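Local coordinates for protein N-(5'-phosphoribosyl)anthranilate isomerase (Thermococcus kodakarensis, PDB 5LHF) that catalyses the third step of tryptophan biosynthesis from chorismate, the isomerisation of N-(5-phospho-beta-D-ribosyl)anthranilate to 1-(2-carboxyphenylamino)-1-deoxy-D-ribulose 5-phosphate, at residues A[42-45]-A[46-50]. Numbering follows the deposited sequence. Where two conformers were deposited one is given.
Sequences KTAA and ELIEM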
loop_
_atom_site.group_PDB
_atom_site.type_symbol
_atom_site.label_atom_id
_atom_site.label_comp_id
_atom_site.label_asym_id
_atom_site.label_seq_id
_atom_site.Cartn_x
_atom_site.Cartn_y
_atom_site.Cartn_z
ATOM N N LYS A 42 17.263 6.317 9.662
ATOM C CA LYS A 42 18.540 5.806 9.174
ATOM C C LYS A 42 18.412 4.355 8.718
ATOM O O LYS A 42 19.036 3.946 7.725
ATOM C CB LYS A 42 19.613 5.924 10.260
ATOM C CG LYS A 42 20.966 5.497 9.773
ATOM C CD LYS A 42 21.891 5.169 10.918
ATOM C CE LYS A 42 23.271 5.672 10.627
ATOM N NZ LYS A 42 24.046 4.728 9.844
ATOM N N THR A 43 17.638 3.556 9.449
ATOM C CA THR A 43 17.455 2.165 9.051
ATOM C C THR A 43 16.716 2.082 7.723
ATOM O O THR A 43 17.085 1.291 6.846
ATOM C CB THR A 43 16.702 1.394 10.141
ATOM O OG1 THR A 43 17.433 1.468 11.373
ATOM C CG2 THR A 43 16.535 -0.062 9.749
ATOM N N ALA A 44 15.678 2.911 7.553
ATOM C CA ALA A 44 14.970 2.959 6.275
ATOM C C ALA A 44 15.892 3.422 5.153
ATOM O O ALA A 44 15.819 2.918 4.027
ATOM C CB ALA A 44 13.760 3.888 6.378
ATOM N N ALA A 45 16.760 4.397 5.437
ATOM C CA ALA A 45 17.688 4.868 4.415
ATOM C C ALA A 45 18.588 3.737 3.919
ATOM O O ALA A 45 18.923 3.668 2.729
ATOM C CB ALA A 45 18.514 6.029 4.971
ATOM N N GLU A 46 18.996 2.842 4.816
ATOM C CA GLU A 46 19.850 1.736 4.389
ATOM C C GLU A 46 19.094 0.755 3.510
ATOM O O GLU A 46 19.612 0.313 2.474
ATOM C CB GLU A 46 20.446 1.018 5.592
ATOM C CG GLU A 46 21.215 -0.235 5.179
ATOM C CD GLU A 46 22.451 0.076 4.352
ATOM O OE1 GLU A 46 22.334 0.339 3.133
ATOM O OE2 GLU A 46 23.565 0.044 4.916
ATOM N N LEU A 47 17.864 0.399 3.893
ATOM C CA LEU A 47 17.094 -0.515 3.061
ATOM C C LEU A 47 16.815 0.109 1.706
ATOM O O LEU A 47 16.910 -0.563 0.675
ATOM C CB LEU A 47 15.793 -0.905 3.767
ATOM C CG LEU A 47 16.015 -1.455 5.185
ATOM C CD1 LEU A 47 14.702 -1.614 5.936
ATOM C CD2 LEU A 47 16.766 -2.795 5.134
ATOM N N ILE A 48 16.506 1.409 1.686
ATOM C CA ILE A 48 16.187 2.084 0.433
ATOM C C ILE A 48 17.392 2.070 -0.505
ATOM O O ILE A 48 17.246 1.956 -1.731
ATOM C CB ILE A 48 15.677 3.510 0.732
ATOM C CG1 ILE A 48 14.228 3.443 1.263
ATOM C CG2 ILE A 48 15.743 4.417 -0.496
ATOM C CD1 ILE A 48 13.787 4.730 1.981
ATOM N N GLU A 49 18.598 2.174 0.057
ATOM C CA GLU A 49 19.800 2.200 -0.772
ATOM C C GLU A 49 20.097 0.826 -1.361
ATOM O O GLU A 49 20.534 0.726 -2.511
ATOM C CB GLU A 49 20.992 2.696 0.041
ATOM C CG GLU A 49 22.327 2.643 -0.693
ATOM C CD GLU A 49 23.500 2.975 0.213
ATOM O OE1 GLU A 49 23.368 2.815 1.448
ATOM O OE2 GLU A 49 24.558 3.387 -0.307
ATOM N N MET A 50 19.846 -0.241 -0.602
ATOM C CA MET A 50 20.164 -1.575 -1.091
ATOM C C MET A 50 19.038 -2.227 -1.886
ATOM O O MET A 50 19.291 -3.231 -2.567
ATOM C CB MET A 50 20.564 -2.467 0.084
ATOM C CG MET A 50 21.806 -1.961 0.798
ATOM S SD MET A 50 23.239 -1.810 -0.298
ATOM C CE MET A 50 24.084 -3.351 0.046
#
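Lys42 to Ala45 hand their carbonyls to the amides of Glu46 to Glu49 in four successive i to i+4 bonds, so residues 42-45 and 46-50 form consecutive turns of one alpha-helix. Ile48 N to Ala44 O is 2.9 Å; Glu49 N reaches Ala45 O at 3.1 Å. Thr43 O is shared: Leu47 N donates to it at 3.2 Å, and Glu46 N adds a weak bond.

The apolar side chains meet this backbone one turn back. Ile48 sets CG1 beyond the Ala44 carbonyl oxygen, off to one side of the carbonyl plane, 3.2 Å from Ala44 O. With CG1 anti to its own carbonyl carbon (chi1 -75°), the longer branch runs back along the helix, and CD1 comes to 4.5 Å from the Ala44 methyl, CB. Leu47 turns its branch point to the Thr43 carbonyl, CG lying 3.4 Å from Thr43 O, with CD1 the nearer of its two methyls. Ala44, Leu47 and Ile48 all pack on Val29 of strand 26-30, and Ile48 also touches Ile55 and Leu57 of strand 55-59.

On the outer side, Lys42 and Glu46 carry opposite charges, but Lys42 NZ and Glu46 OE2 stand 6.8 Å apart and make no salt bridge. Glu46 bends at chi2 (66°), bringing its OE1 3.2 Å from OE1 of Glu49, a close approach of two acceptors. Thr43 OG1 ligates a sodium ion.

The helix is the amphipathic connection of a beta-alpha-beta unit in the TIM barrel: aliphatic groups cover the strands, while the close carboxylates of Glu46 and Glu49 would probably raise each other's pKa, favouring protonation of the pair or a screening cation.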